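Local coordinates for Two-component system response regulator/GGDEF domain protein (Aeromonas salmonicida, PDB 3LUF) that probably makes cyclic di-GMP from two GTP as a diguanylate cyclase, the piece here being its two tandem, magnesium-binding response regulator receiver domains, at residues B[126-132]-B[170-176]; B[157-161]-B[187-191]; B[137-141]-B[152-156]; B[143-149]-B[235-240]. All blocks are in the same frame, centred on the assembly; numbering follows the deposited sequence.

Interaction 1: B[126-132]-B[170-176]; sequences EVLVVDD and IRLVLVD. With MG (magnesium ion), chain F.
With chi1 at 179°, D176 swings its carboxylate away from its own backbone N, whereas D132 (chi1 61°) tucks CG between N and the carbonyl carbon, and the two carboxylates meet nearly coplanar, 15° apart. Each gives one oxygen to the magnesium ion, D132 OD1 and D176 OD2 both at 2.0 Å; the cation holds these two acceptors together. Waters 2, 3 and 4 and the carbonyl oxygen of Y178 complete the shell, and water 2 also donates to D131 OD1 (2.7 Å). D176 is the predicted phosphorylation site, so this is the acidic pocket of a receiver domain. Behind it the strands run parallel: L128 N bonds L172 O, and L174 N returns to L128 O at 2.9 Å. V127 CG1 rests on L172 CB (4.0 Å). Strand 126-130 lies between 150-154 and 172-176; V129 and L174 face helix 134-145, L172 and L174 meet helix 232-248, and L128 touches strand 150-154.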
loop_
_atom_site.group_PDB
_atom_site.type_symbol
_atom_site.label_atom_id
_atom_site.label_comp_id
_atom_site.label_asym_id
_atom_site.label_seq_id
_atom_site.Cartn_x
_atom_site.Cartn_y
_atom_site.Cartn_z
ATOM N N GLU B 126 4.953 -5.421 -17.389
ATOM C CA GLU B 126 3.764 -4.983 -18.146
ATOM C C GLU B 126 2.559 -4.823 -17.211
ATOM O O GLU B 126 2.289 -5.686 -16.354
ATOM C CB GLU B 126 3.421 -5.999 -19.253
ATOM C CG GLU B 126 4.582 -6.171 -20.233
ATOM C CD GLU B 126 4.250 -7.152 -21.353
ATOM O OE1 GLU B 126 3.190 -6.974 -21.985
ATOM O OE2 GLU B 126 5.066 -8.073 -21.609
ATOM N N VAL B 127 1.895 -3.687 -17.355
ATOM C CA VAL B 127 0.725 -3.364 -16.558
ATOM C C VAL B 127 -0.435 -2.942 -17.444
ATOM O O VAL B 127 -0.238 -2.582 -18.604
ATOM C CB VAL B 127 1.047 -2.260 -15.543
ATOM C CG1 VAL B 127 2.241 -2.628 -14.715
ATOM C CG2 VAL B 127 1.219 -0.867 -16.275
ATOM N N LEU B 128 -1.653 -2.987 -16.899
ATOM C CA LEU B 128 -2.835 -2.675 -17.704
ATOM C C LEU B 128 -3.686 -1.642 -16.996
ATOM O O LEU B 128 -3.977 -1.785 -15.799
ATOM C CB LEU B 128 -3.662 -3.950 -17.939
ATOM C CG LEU B 128 -5.050 -3.841 -18.603
ATOM C CD1 LEU B 128 -4.992 -3.162 -19.991
ATOM C CD2 LEU B 128 -5.766 -5.211 -18.670
ATOM N N VAL B 129 -4.065 -0.575 -17.709
ATOM C CA VAL B 129 -4.986 0.429 -17.169
ATOM C C VAL B 129 -6.353 0.239 -17.841
ATOM O O VAL B 129 -6.418 0.215 -19.065
ATOM C CB VAL B 129 -4.502 1.900 -17.448
ATOM C CG1 VAL B 129 -5.511 2.907 -16.879
ATOM C CG2 VAL B 129 -3.116 2.127 -16.854
ATOM N N VAL B 130 -7.395 0.047 -17.027
ATOM C CA VAL B 130 -8.794 -0.128 -17.487
ATOM C C VAL B 130 -9.624 1.043 -16.977
ATOM O O VAL B 130 -9.821 1.237 -15.764
ATOM C CB VAL B 130 -9.421 -1.432 -16.984
ATOM C CG1 VAL B 130 -10.742 -1.694 -17.694
ATOM C CG2 VAL B 130 -8.470 -2.592 -17.217
ATOM N N ASP B 131 -10.145 1.820 -17.917
ATOM C CA ASP B 131 -10.799 3.078 -17.600
ATOM C C ASP B 131 -11.559 3.479 -18.839
ATOM O O ASP B 131 -10.994 3.487 -19.918
ATOM C CB ASP B 131 -9.734 4.157 -17.329
ATOM C CG ASP B 131 -10.321 5.463 -16.804
ATOM O OD1 ASP B 131 -11.523 5.740 -17.025
ATOM O OD2 ASP B 131 -9.575 6.221 -16.153
ATOM N N ASP B 132 -12.836 3.787 -18.676
ATOM C CA ASP B 132 -13.688 4.095 -19.843
ATOM C C ASP B 132 -13.597 5.547 -20.326
ATOM O O ASP B 132 -14.113 5.882 -21.398
ATOM C CB ASP B 132 -15.136 3.711 -19.577
ATOM C CG ASP B 132 -15.726 4.459 -18.419
ATOM O OD1 ASP B 132 -15.101 4.519 -17.338
ATOM O OD2 ASP B 132 -16.839 4.985 -18.583
ATOM N N ILE B 170 1.284 -9.521 -18.417
ATOM C CA ILE B 170 0.720 -8.372 -17.628
ATOM C C ILE B 170 0.589 -8.870 -16.185
ATOM O O ILE B 170 -0.004 -9.933 -15.961
ATOM C CB ILE B 170 -0.628 -7.888 -18.183
ATOM C CG1 ILE B 170 -0.416 -7.123 -19.501
ATOM C CG2 ILE B 170 -1.354 -6.982 -17.158
ATOM C CD1 ILE B 170 -1.710 -6.883 -20.339
ATOM N N ARG B 171 1.161 -8.149 -15.208
ATOM C CA ARG B 171 1.119 -8.626 -13.824
ATOM C C ARG B 171 0.311 -7.726 -12.893
ATOM O O ARG B 171 0.097 -8.053 -11.729
ATOM C CB ARG B 171 2.534 -8.800 -13.285
ATOM C CG ARG B 171 3.275 -7.489 -13.017
ATOM C CD ARG B 171 4.639 -7.816 -12.431
ATOM N NE ARG B 171 5.452 -8.501 -13.443
ATOM C CZ ARG B 171 6.653 -9.022 -13.210
ATOM N NH1 ARG B 171 7.165 -8.990 -11.971
ATOM N NH2 ARG B 171 7.316 -9.619 -14.210
ATOM N N LEU B 172 -0.093 -6.557 -13.404
ATOM C CA LEU B 172 -0.790 -5.603 -12.530
ATOM C C LEU B 172 -1.841 -4.899 -13.371
ATOM O O LEU B 172 -1.578 -4.480 -14.493
ATOM C CB LEU B 172 0.208 -4.617 -11.914
ATOM C CG LEU B 172 -0.411 -3.352 -11.274
ATOM C CD1 LEU B 172 -1.082 -3.800 -10.029
ATOM C CD2 LEU B 172 0.614 -2.274 -10.960
ATOM N N VAL B 173 -3.054 -4.842 -12.837
ATOM C CA VAL B 173 -4.183 -4.197 -13.483
ATOM C C VAL B 173 -4.708 -3.114 -12.555
ATOM O O VAL B 173 -4.888 -3.360 -11.347
ATOM C CB VAL B 173 -5.355 -5.164 -13.771
ATOM C CG1 VAL B 173 -6.435 -4.407 -14.563
ATOM C CG2 VAL B 173 -4.899 -6.403 -14.535
ATOM N N LEU B 174 -4.925 -1.909 -13.107
ATOM C CA LEU B 174 -5.610 -0.829 -12.404
ATOM C C LEU B 174 -6.999 -0.681 -13.005
ATOM O O LEU B 174 -7.140 -0.519 -14.207
ATOM C CB LEU B 174 -4.830 0.483 -12.533
ATOM C CG LEU B 174 -3.378 0.518 -12.001
ATOM C CD1 LEU B 174 -2.367 -0.071 -12.997
ATOM C CD2 LEU B 174 -3.007 1.958 -11.780
ATOM N N VAL B 175 -8.020 -0.728 -12.158
ATOM C CA VAL B 175 -9.419 -0.906 -12.598
ATOM C C VAL B 175 -10.331 0.212 -12.107
ATOM O O VAL B 175 -10.531 0.375 -10.925
ATOM C CB VAL B 175 -9.986 -2.260 -12.085
ATOM C CG1 VAL B 175 -11.421 -2.447 -12.584
ATOM C CG2 VAL B 175 -9.137 -3.406 -12.591
ATOM N N ASP B 176 -10.901 0.942 -13.058
ATOM C CA ASP B 176 -11.933 1.936 -12.813
ATOM C C ASP B 176 -13.229 1.252 -12.429
ATOM O O ASP B 176 -13.675 0.314 -13.104
ATOM C CB ASP B 176 -12.132 2.726 -14.117
ATOM C CG ASP B 176 -13.214 3.793 -14.020
ATOM O OD1 ASP B 176 -13.418 4.376 -12.938
ATOM O OD2 ASP B 176 -13.859 4.030 -15.065
HETATM MG MG MG F . -15.319 5.286 -15.542
HETATM O O HOH W 1 5.186 -8.115 -16.360
HETATM O O HOH W 2 -13.832 6.690 -16.072
HETATM O O HOH W 3 -16.817 6.679 -16.119
HETATM O O HOH W 4 -15.234 6.102 -13.593
#

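Interaction 2: B[157-161]-B[187-191]; sequences AREAL and LVRML
L161 reaches across from helix 157-166 to three side chains of helix 184-194. Its CB leaves the helix at a slant, and CG, anti to the carbonyl carbon (chi1 -65°), carries the branch over to L187, whose CD1 lies 4.0 Å from L161 CG. There the side chain forks. L161 CD1 goes to the selenomethionine M190 and meets its methyl, M190 CE, at 3.7 Å; the two side chains cross at about a right angle, and the bend of M190 at chi3 (62°) turns CE toward the leucine. The other methyl, L161 CD2, touches both L187 CD1 and L191 CD2, at 3.9 Å from each. L161 and L187 run antiparallel alongside each other; L187 CD1 also meets A157 CB (4.1 Å), while L187 CD2 rests on A160 CB (4.1 Å). The small alanines let L187 lie close to helix 157-166 although the segment axes stay 11.2 Å apart. M190 is on the exposed border, whereas A160 and L187 also press on V130 of the sheet. Two helices running roughly parallel, 25° apart, and packed on one face of a parallel sheet are characteristic of the CheY-like alpha/beta receiver fold, in which beta-alpha-beta crossovers carry successive helices alongside one another.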
loop_
_atom_site.group_PDB
_atom_site.type_symbol
_atom_site.label_atom_id
_atom_site.label_comp_id
_atom_site.label_asym_id
_atom_site.label_seq_id
_atom_site.Cartn_x
_atom_site.Cartn_y
_atom_site.Cartn_z
ATOM N N ALA B 157 -14.279 -3.377 -19.744
ATOM C CA ALA B 157 -13.942 -4.711 -19.252
ATOM C C ALA B 157 -13.731 -5.705 -20.362
ATOM O O ALA B 157 -12.803 -6.510 -20.304
ATOM C CB ALA B 157 -15.004 -5.216 -18.298
ATOM N N ARG B 158 -14.605 -5.663 -21.366
ATOM C CA ARG B 158 -14.459 -6.560 -22.505
ATOM C C ARG B 158 -13.054 -6.464 -23.144
ATOM O O ARG B 158 -12.386 -7.478 -23.352
ATOM C CB ARG B 158 -15.606 -6.272 -23.478
ATOM C CG ARG B 158 -15.669 -7.045 -24.731
ATOM C CD ARG B 158 -16.937 -6.560 -25.503
ATOM N NE ARG B 158 -18.168 -6.725 -24.710
ATOM C CZ ARG B 158 -18.891 -7.844 -24.716
ATOM N NH1 ARG B 158 -18.509 -8.844 -25.492
ATOM N NH2 ARG B 158 -19.994 -7.962 -23.992
ATOM N N GLU B 159 -12.588 -5.244 -23.414
ATOM C CA GLU B 159 -11.257 -5.047 -23.966
ATOM C C GLU B 159 -10.150 -5.489 -22.996
ATOM O O GLU B 159 -9.173 -6.072 -23.435
ATOM C CB GLU B 159 -11.037 -3.586 -24.389
ATOM C CG GLU B 159 -9.651 -3.341 -24.964
ATOM C CD GLU B 159 -9.506 -1.996 -25.664
ATOM O OE1 GLU B 159 -10.114 -0.992 -25.210
ATOM O OE2 GLU B 159 -8.765 -1.965 -26.676
ATOM N N ALA B 160 -10.321 -5.217 -21.700
ATOM C CA ALA B 160 -9.343 -5.618 -20.669
ATOM C C ALA B 160 -9.112 -7.109 -20.726
ATOM O O ALA B 160 -7.991 -7.553 -20.710
ATOM C CB ALA B 160 -9.804 -5.174 -19.258
ATOM N N LEU B 161 -10.192 -7.892 -20.781
ATOM C CA LEU B 161 -10.068 -9.341 -20.827
ATOM C C LEU B 161 -9.334 -9.795 -22.065
ATOM O O LEU B 161 -8.459 -10.640 -21.977
ATOM C CB LEU B 161 -11.439 -10.001 -20.769
ATOM C CG LEU B 161 -12.205 -9.789 -19.455
ATOM C CD1 LEU B 161 -13.710 -9.894 -19.635
ATOM C CD2 LEU B 161 -11.710 -10.733 -18.270
ATOM N N LEU B 187 -15.504 -6.956 -13.060
ATOM C CA LEU B 187 -14.290 -7.364 -13.747
ATOM C C LEU B 187 -13.344 -8.026 -12.745
ATOM O O LEU B 187 -12.730 -9.044 -13.030
ATOM C CB LEU B 187 -13.596 -6.178 -14.441
ATOM C CG LEU B 187 -12.239 -6.453 -15.092
ATOM C CD1 LEU B 187 -12.307 -7.518 -16.206
ATOM C CD2 LEU B 187 -11.718 -5.119 -15.651
ATOM N N VAL B 188 -13.192 -7.420 -11.579
ATOM C CA VAL B 188 -12.311 -8.044 -10.582
ATOM C C VAL B 188 -12.798 -9.468 -10.206
ATOM O O VAL B 188 -12.005 -10.399 -10.122
ATOM C CB VAL B 188 -12.181 -7.132 -9.358
ATOM C CG1 VAL B 188 -11.470 -7.833 -8.263
ATOM C CG2 VAL B 188 -11.405 -5.869 -9.779
ATOM N N ARG B 189 -14.096 -9.630 -9.991
ATOM C CA ARG B 189 -14.638 -10.978 -9.729
ATOM C C ARG B 189 -14.272 -11.981 -10.846
ATOM O O ARG B 189 -13.850 -13.098 -10.535
ATOM C CB ARG B 189 -16.162 -10.943 -9.506
ATOM C CG ARG B 189 -16.615 -10.149 -8.276
ATOM C CD ARG B 189 -18.074 -10.536 -7.824
ATOM N NE ARG B 189 -19.017 -10.461 -8.941
ATOM C CZ ARG B 189 -19.579 -9.337 -9.386
ATOM N NH1 ARG B 189 -19.323 -8.156 -8.797
ATOM N NH2 ARG B 189 -20.398 -9.393 -10.433
HETATM N N MSE B 190 -14.405 -11.591 -12.125
HETATM C CA MSE B 190 -14.052 -12.467 -13.225
HETATM C C MSE B 190 -12.573 -12.854 -13.182
HETATM O O MSE B 190 -12.194 -14.023 -13.382
HETATM C CB MSE B 190 -14.397 -11.800 -14.567
HETATM C CG MSE B 190 -15.893 -11.756 -14.776
HETATM SE SE MSE B 190 -16.242 -11.107 -16.583
HETATM C CE MSE B 190 -15.414 -12.486 -17.581
ATOM N N LEU B 191 -11.723 -11.849 -12.940
ATOM C CA LEU B 191 -10.295 -12.062 -12.938
ATOM C C LEU B 191 -9.913 -13.024 -11.820
ATOM O O LEU B 191 -9.091 -13.929 -11.996
ATOM C CB LEU B 191 -9.517 -10.713 -12.813
ATOM C CG LEU B 191 -9.638 -9.818 -14.052
ATOM C CD1 LEU B 191 -8.847 -8.520 -13.817
ATOM C CD2 LEU B 191 -9.124 -10.516 -15.326
#

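Interaction 3: B[137-141]-B[152-156]; sequences RHRTM and HEASH
R137 and E153 cross at about a right angle, with guanidinium and carboxylate planes 37° apart. NE of R137 points almost straight at E153 OE1 (2.7 Å, N-H...O angle 170°), and that oxygen lies in the guanidinium plane: a salt bridge made at the edge of the group. Over one face, in one of two modelled conformers, S155 OG stands 3.3 Å above the plane, near its centre. H138 approaches the same E153 OE1 from its ring edge, the ring turned steeply from the carboxylate, and adds a weak hydrogen bond from NE2 at 3.3 Å. One carboxylate oxygen is thus shared by two donors, which should stabilise its negative charge. The glutamate reaches them because its CG is set between the backbone N and the carbonyl carbon (chi1 67°) and the chain then runs extended. The selenomethionine M141 crosses the E153 side chain at about a right angle. R137 is held a second time, NH1 donating to the backbone oxygen of D131, near the magnesium site. Helix 134-145 runs nearly antiparallel to strand 150-154, the edge strand beside 126-130 in the beta-alpha-beta unit, with T140 and M141 lying on V129 and helix 157-166 meeting A154 from across the sheet.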
loop_
_atom_site.group_PDB
_atom_site.type_symbol
_atom_site.label_atom_id
_atom_site.label_comp_id
_atom_site.label_asym_id
_atom_site.label_seq_id
_atom_site.Cartn_x
_atom_site.Cartn_y
_atom_site.Cartn_z
ATOM N N ARG B 137 -7.897 7.832 -18.497
ATOM C CA ARG B 137 -7.129 6.659 -18.936
ATOM C C ARG B 137 -5.740 7.067 -19.439
ATOM O O ARG B 137 -4.729 6.474 -19.043
ATOM C CB ARG B 137 -7.870 5.829 -20.009
ATOM C CG ARG B 137 -7.113 4.577 -20.485
ATOM C CD ARG B 137 -7.992 3.704 -21.375
ATOM N NE ARG B 137 -8.186 4.296 -22.699
ATOM C CZ ARG B 137 -9.295 4.908 -23.132
ATOM N NH1 ARG B 137 -10.391 5.027 -22.385
ATOM N NH2 ARG B 137 -9.292 5.421 -24.364
ATOM N N HIS B 138 -5.693 8.086 -20.303
ATOM C CA HIS B 138 -4.404 8.562 -20.838
ATOM C C HIS B 138 -3.516 9.243 -19.796
ATOM O O HIS B 138 -2.292 9.144 -19.868
ATOM C CB HIS B 138 -4.619 9.446 -22.080
ATOM C CG HIS B 138 -4.996 8.666 -23.302
ATOM N ND1 HIS B 138 -5.052 9.224 -24.563
ATOM C CD2 HIS B 138 -5.340 7.362 -23.452
ATOM C CE1 HIS B 138 -5.404 8.295 -25.434
ATOM N NE2 HIS B 138 -5.581 7.156 -24.786
ATOM N N ARG B 139 -4.132 9.909 -18.829
ATOM C CA ARG B 139 -3.371 10.543 -17.769
ATOM C C ARG B 139 -2.677 9.472 -16.928
ATOM O O ARG B 139 -1.497 9.592 -16.605
ATOM C CB ARG B 139 -4.274 11.405 -16.881
ATOM C CG ARG B 139 -3.539 11.989 -15.689
ATOM C CD ARG B 139 -4.354 13.012 -14.923
ATOM N NE ARG B 139 -5.478 12.405 -14.214
ATOM C CZ ARG B 139 -6.763 12.621 -14.509
ATOM N NH1 ARG B 139 -7.109 13.435 -15.509
ATOM N NH2 ARG B 139 -7.711 12.027 -13.795
ATOM N N THR B 140 -3.416 8.410 -16.600
ATOM C CA THR B 140 -2.872 7.366 -15.750
ATOM C C THR B 140 -1.772 6.628 -16.500
ATOM O O THR B 140 -0.730 6.313 -15.919
ATOM C CB THR B 140 -3.989 6.388 -15.315
ATOM O OG1 THR B 140 -4.957 7.115 -14.566
ATOM C CG2 THR B 140 -3.450 5.300 -14.437
HETATM N N MSE B 141 -2.027 6.341 -17.776
HETATM C CA MSE B 141 -1.041 5.721 -18.665
HETATM C C MSE B 141 0.228 6.547 -18.757
HETATM O O MSE B 141 1.318 6.011 -18.639
HETATM C CB MSE B 141 -1.614 5.471 -20.056
HETATM C CG MSE B 141 -2.546 4.274 -20.081
HETATM SE SE MSE B 141 -3.261 4.262 -21.878
HETATM C CE MSE B 141 -1.566 3.875 -22.739
ATOM N N HIS B 152 -0.263 -1.124 -21.051
ATOM C CA HIS B 152 -1.316 -1.452 -21.981
ATOM C C HIS B 152 -2.574 -0.698 -21.556
ATOM O O HIS B 152 -2.754 -0.380 -20.400
ATOM C CB HIS B 152 -1.633 -2.944 -21.904
ATOM C CG HIS B 152 -0.483 -3.837 -22.247
ATOM N ND1 HIS B 152 -0.351 -4.428 -23.488
ATOM C CD2 HIS B 152 0.555 -4.277 -21.505
ATOM C CE1 HIS B 152 0.739 -5.172 -23.501
ATOM N NE2 HIS B 152 1.315 -5.094 -22.312
ATOM N N GLU B 153 -3.476 -0.437 -22.495
ATOM C CA GLU B 153 -4.719 0.249 -22.149
ATOM C C GLU B 153 -5.974 -0.498 -22.619
ATOM O O GLU B 153 -5.952 -1.239 -23.626
ATOM C CB GLU B 153 -4.732 1.715 -22.661
ATOM C CG GLU B 153 -4.762 1.829 -24.186
ATOM C CD GLU B 153 -5.066 3.243 -24.723
ATOM O OE1 GLU B 153 -5.996 3.940 -24.225
ATOM O OE2 GLU B 153 -4.360 3.629 -25.679
ATOM N N ALA B 154 -7.043 -0.286 -21.884
ATOM C CA ALA B 154 -8.346 -0.866 -22.172
ATOM C C ALA B 154 -9.449 0.101 -21.773
ATOM O O ALA B 154 -9.473 0.664 -20.664
ATOM C CB ALA B 154 -8.516 -2.231 -21.442
ATOM N N SER B 155 -10.406 0.272 -22.676
ATOM C CA SER B 155 -11.468 1.259 -22.455
ATOM C C SER B 155 -12.711 0.674 -21.799
ATOM O O SER B 155 -13.648 1.394 -21.467
ATOM C CB SER B 155 -11.842 1.959 -23.776
ATOM O OG SER B 155 -10.687 2.264 -24.532
ATOM N N HIS B 156 -12.713 -0.636 -21.593
ATOM C CA HIS B 156 -13.832 -1.298 -20.918
ATOM C C HIS B 156 -13.436 -2.717 -20.528
ATOM O O HIS B 156 -12.373 -3.187 -20.909
ATOM C CB HIS B 156 -15.112 -1.294 -21.765
ATOM C CG HIS B 156 -14.908 -1.659 -23.200
ATOM N ND1 HIS B 156 -14.470 -2.902 -23.604
ATOM C CD2 HIS B 156 -15.137 -0.953 -24.338
ATOM C CE1 HIS B 156 -14.415 -2.942 -24.927
ATOM N NE2 HIS B 156 -14.814 -1.769 -25.397
#

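Interaction 4: B[143-149]-B[235-240]; sequences QLRKQLL and LQCRVS
L144 CD2 packs against both L235 CD2 (3.9 Å) and V239 CG2 (3.7 Å) in the tight centre of this contact. L149 CD1 meets V239 CG1 tip to tip at 3.9 Å, and Q143 lays its CB and OE1 against L235 CD2; that OE1 is buried without a polar partner. Q147 belongs to the same close-packed part: with CG anti to its carbonyl carbon (chi1 -62°), it sets its buried amide over Q236 CA, NE2 3.3 Å away, with OE1 toward V239 CG1 (3.5 Å). L144, L149, L235 and V239 also reach strands 126-130 and 172-176, so this is the hydrophobic core between one face of the parallel sheet and its first and last helices, as in CheY-like receiver domains. Helix 134-145 ends here in a type I turn from R145 to L148. The looser side belongs to the partly exposed Q236 and S240. The Q236 amide plane is turned 53° from that of Q147, and its NE2 bonds to D99 of the first receiver domain. Water 5 links Q147 OE1 and S240 OG, donating to the former (2.7 Å) and lying at the same distance from the latter. Farther round helix 232-248, R238 pairs with D224 of its own chain and with D224 of the second subunit.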
loop_
_atom_site.group_PDB
_atom_site.type_symbol
_atom_site.label_atom_id
_atom_site.label_comp_id
_atom_site.label_asym_id
_atom_site.label_seq_id
_atom_site.Cartn_x
_atom_site.Cartn_y
_atom_site.Cartn_z
ATOM N N GLN B 143 1.379 8.697 -16.553
ATOM C CA GLN B 143 2.019 8.644 -15.236
ATOM C C GLN B 143 2.782 7.314 -15.112
ATOM O O GLN B 143 3.906 7.285 -14.673
ATOM C CB GLN B 143 0.981 8.810 -14.118
ATOM C CG GLN B 143 0.457 10.263 -13.933
ATOM C CD GLN B 143 -0.819 10.395 -13.070
ATOM O OE1 GLN B 143 -1.591 9.447 -12.891
ATOM N NE2 GLN B 143 -1.065 11.605 -12.582
ATOM N N LEU B 144 2.162 6.201 -15.509
ATOM C CA LEU B 144 2.848 4.913 -15.423
ATOM C C LEU B 144 4.025 4.778 -16.390
ATOM O O LEU B 144 5.019 4.116 -16.086
ATOM C CB LEU B 144 1.846 3.759 -15.622
ATOM C CG LEU B 144 0.697 3.706 -14.613
ATOM C CD1 LEU B 144 -0.371 2.729 -15.065
ATOM C CD2 LEU B 144 1.171 3.290 -13.226
ATOM N N ARG B 145 3.921 5.413 -17.558
ATOM C CA ARG B 145 5.019 5.401 -18.530
ATOM C C ARG B 145 6.233 6.196 -17.999
ATOM O O ARG B 145 7.372 5.871 -18.344
ATOM C CB ARG B 145 4.574 5.891 -19.905
ATOM C CG ARG B 145 3.715 4.866 -20.607
ATOM C CD ARG B 145 3.304 5.229 -22.019
ATOM N NE ARG B 145 2.744 4.014 -22.616
ATOM C CZ ARG B 145 1.885 3.987 -23.623
ATOM N NH1 ARG B 145 1.461 5.126 -24.182
ATOM N NH2 ARG B 145 1.445 2.818 -24.064
ATOM N N LYS B 146 5.979 7.159 -17.115
ATOM C CA LYS B 146 7.061 7.897 -16.410
ATOM C C LYS B 146 7.637 7.111 -15.226
ATOM O O LYS B 146 8.550 7.568 -14.537
ATOM C CB LYS B 146 6.544 9.201 -15.860
ATOM C CG LYS B 146 6.232 10.240 -16.915
ATOM C CD LYS B 146 6.554 11.616 -16.399
ATOM C CE LYS B 146 5.722 11.919 -15.177
ATOM N NZ LYS B 146 6.314 13.062 -14.429
ATOM N N GLN B 147 7.066 5.955 -14.938
ATOM C CA GLN B 147 7.689 5.023 -14.027
ATOM C C GLN B 147 8.477 3.969 -14.854
ATOM O O GLN B 147 8.930 2.976 -14.307
ATOM C CB GLN B 147 6.639 4.358 -13.110
ATOM C CG GLN B 147 5.866 5.326 -12.182
ATOM C CD GLN B 147 4.698 4.672 -11.447
ATOM O OE1 GLN B 147 4.814 3.579 -10.887
ATOM N NE2 GLN B 147 3.571 5.377 -11.405
ATOM N N LEU B 148 8.612 4.193 -16.161
ATOM C CA LEU B 148 9.264 3.283 -17.112
ATOM C C LEU B 148 8.582 1.914 -17.314
ATOM O O LEU B 148 9.178 0.988 -17.885
ATOM C CB LEU B 148 10.767 3.115 -16.792
ATOM C CG LEU B 148 11.568 4.437 -16.797
ATOM C CD1 LEU B 148 12.996 4.095 -16.479
ATOM C CD2 LEU B 148 11.480 5.167 -18.179
ATOM N N LEU B 149 7.317 1.815 -16.916
ATOM C CA LEU B 149 6.571 0.584 -17.116
ATOM C C LEU B 149 6.117 0.445 -18.578
ATOM O O LEU B 149 5.996 1.431 -19.307
ATOM C CB LEU B 149 5.338 0.567 -16.197
ATOM C CG LEU B 149 5.639 0.465 -14.697
ATOM C CD1 LEU B 149 4.470 1.017 -13.902
ATOM C CD2 LEU B 149 5.887 -0.985 -14.318
ATOM N N LEU B 235 -0.093 7.482 -6.912
ATOM C CA LEU B 235 -0.203 6.387 -7.879
ATOM C C LEU B 235 1.108 5.622 -7.932
ATOM O O LEU B 235 1.107 4.395 -7.846
ATOM C CB LEU B 235 -0.586 6.894 -9.296
ATOM C CG LEU B 235 -0.519 5.808 -10.385
ATOM C CD1 LEU B 235 -1.577 4.734 -10.191
ATOM C CD2 LEU B 235 -0.631 6.445 -11.750
ATOM N N GLN B 236 2.217 6.344 -8.098
ATOM C CA GLN B 236 3.540 5.726 -8.088
ATOM C C GLN B 236 3.799 4.884 -6.857
ATOM O O GLN B 236 4.271 3.773 -6.988
ATOM C CB GLN B 236 4.652 6.765 -8.240
ATOM C CG GLN B 236 6.062 6.183 -8.077
ATOM C CD GLN B 236 7.153 7.172 -8.526
ATOM O OE1 GLN B 236 7.940 6.882 -9.435
ATOM N NE2 GLN B 236 7.152 8.356 -7.933
ATOM N N CYS B 237 3.490 5.419 -5.665
ATOM C CA CYS B 237 3.710 4.701 -4.405
ATOM C C CYS B 237 2.911 3.396 -4.394
ATOM O O CYS B 237 3.445 2.346 -4.050
ATOM C CB CYS B 237 3.264 5.579 -3.228
ATOM S SG CYS B 237 3.358 4.826 -1.643
ATOM N N ARG B 238 1.640 3.472 -4.773
ATOM C CA ARG B 238 0.805 2.251 -4.736
ATOM C C ARG B 238 1.294 1.175 -5.719
ATOM O O ARG B 238 1.310 -0.038 -5.399
ATOM C CB ARG B 238 -0.640 2.600 -5.094
ATOM C CG ARG B 238 -1.316 3.458 -4.062
ATOM C CD ARG B 238 -2.051 2.612 -2.992
ATOM N NE ARG B 238 -1.208 1.654 -2.283
ATOM C CZ ARG B 238 -0.352 1.961 -1.306
ATOM N NH1 ARG B 238 -0.178 3.232 -0.944
ATOM N NH2 ARG B 238 0.360 0.999 -0.720
ATOM N N VAL B 239 1.632 1.637 -6.920
ATOM C CA VAL B 239 2.100 0.743 -7.958
ATOM C C VAL B 239 3.391 0.110 -7.498
ATOM O O VAL B 239 3.506 -1.114 -7.515
ATOM C CB VAL B 239 2.215 1.429 -9.316
ATOM C CG1 VAL B 239 3.060 0.551 -10.293
ATOM C CG2 VAL B 239 0.835 1.688 -9.878
ATOM N N SER B 240 4.335 0.916 -6.989
ATOM C CA SER B 240 5.600 0.333 -6.534
ATOM C C SER B 240 5.394 -0.702 -5.436
ATOM O O SER B 240 5.976 -1.794 -5.480
ATOM C CB SER B 240 6.574 1.419 -6.056
ATOM O OG SER B 240 6.836 2.232 -7.165
HETATM O O HOH W 5 6.901 2.316 -9.814
#

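All four contacts lie in the second receiver domain, in or around one five-stranded parallel sheet. Interaction 1 joins two of its inner strands; interaction 2 covers one face, 10 Å away between centres, and interaction 4 the other, 12 Å away. Interactions 2 and 4 do not touch, their centres about 22 Å apart. Interaction 3, 7 Å from interaction 1, ties the edge strand 150-154 to helix 134-145, which interaction 4 also uses. Along the chain, interaction 3 is nested inside the loop closed by interaction 1, which interactions 2 and 4 each cross, while 157-161/187-191 is nested within 143-149/235-240. The magnesium site thus stands at the end of a sheet packed on both faces, and helix 232-248 extends toward the dimer partner.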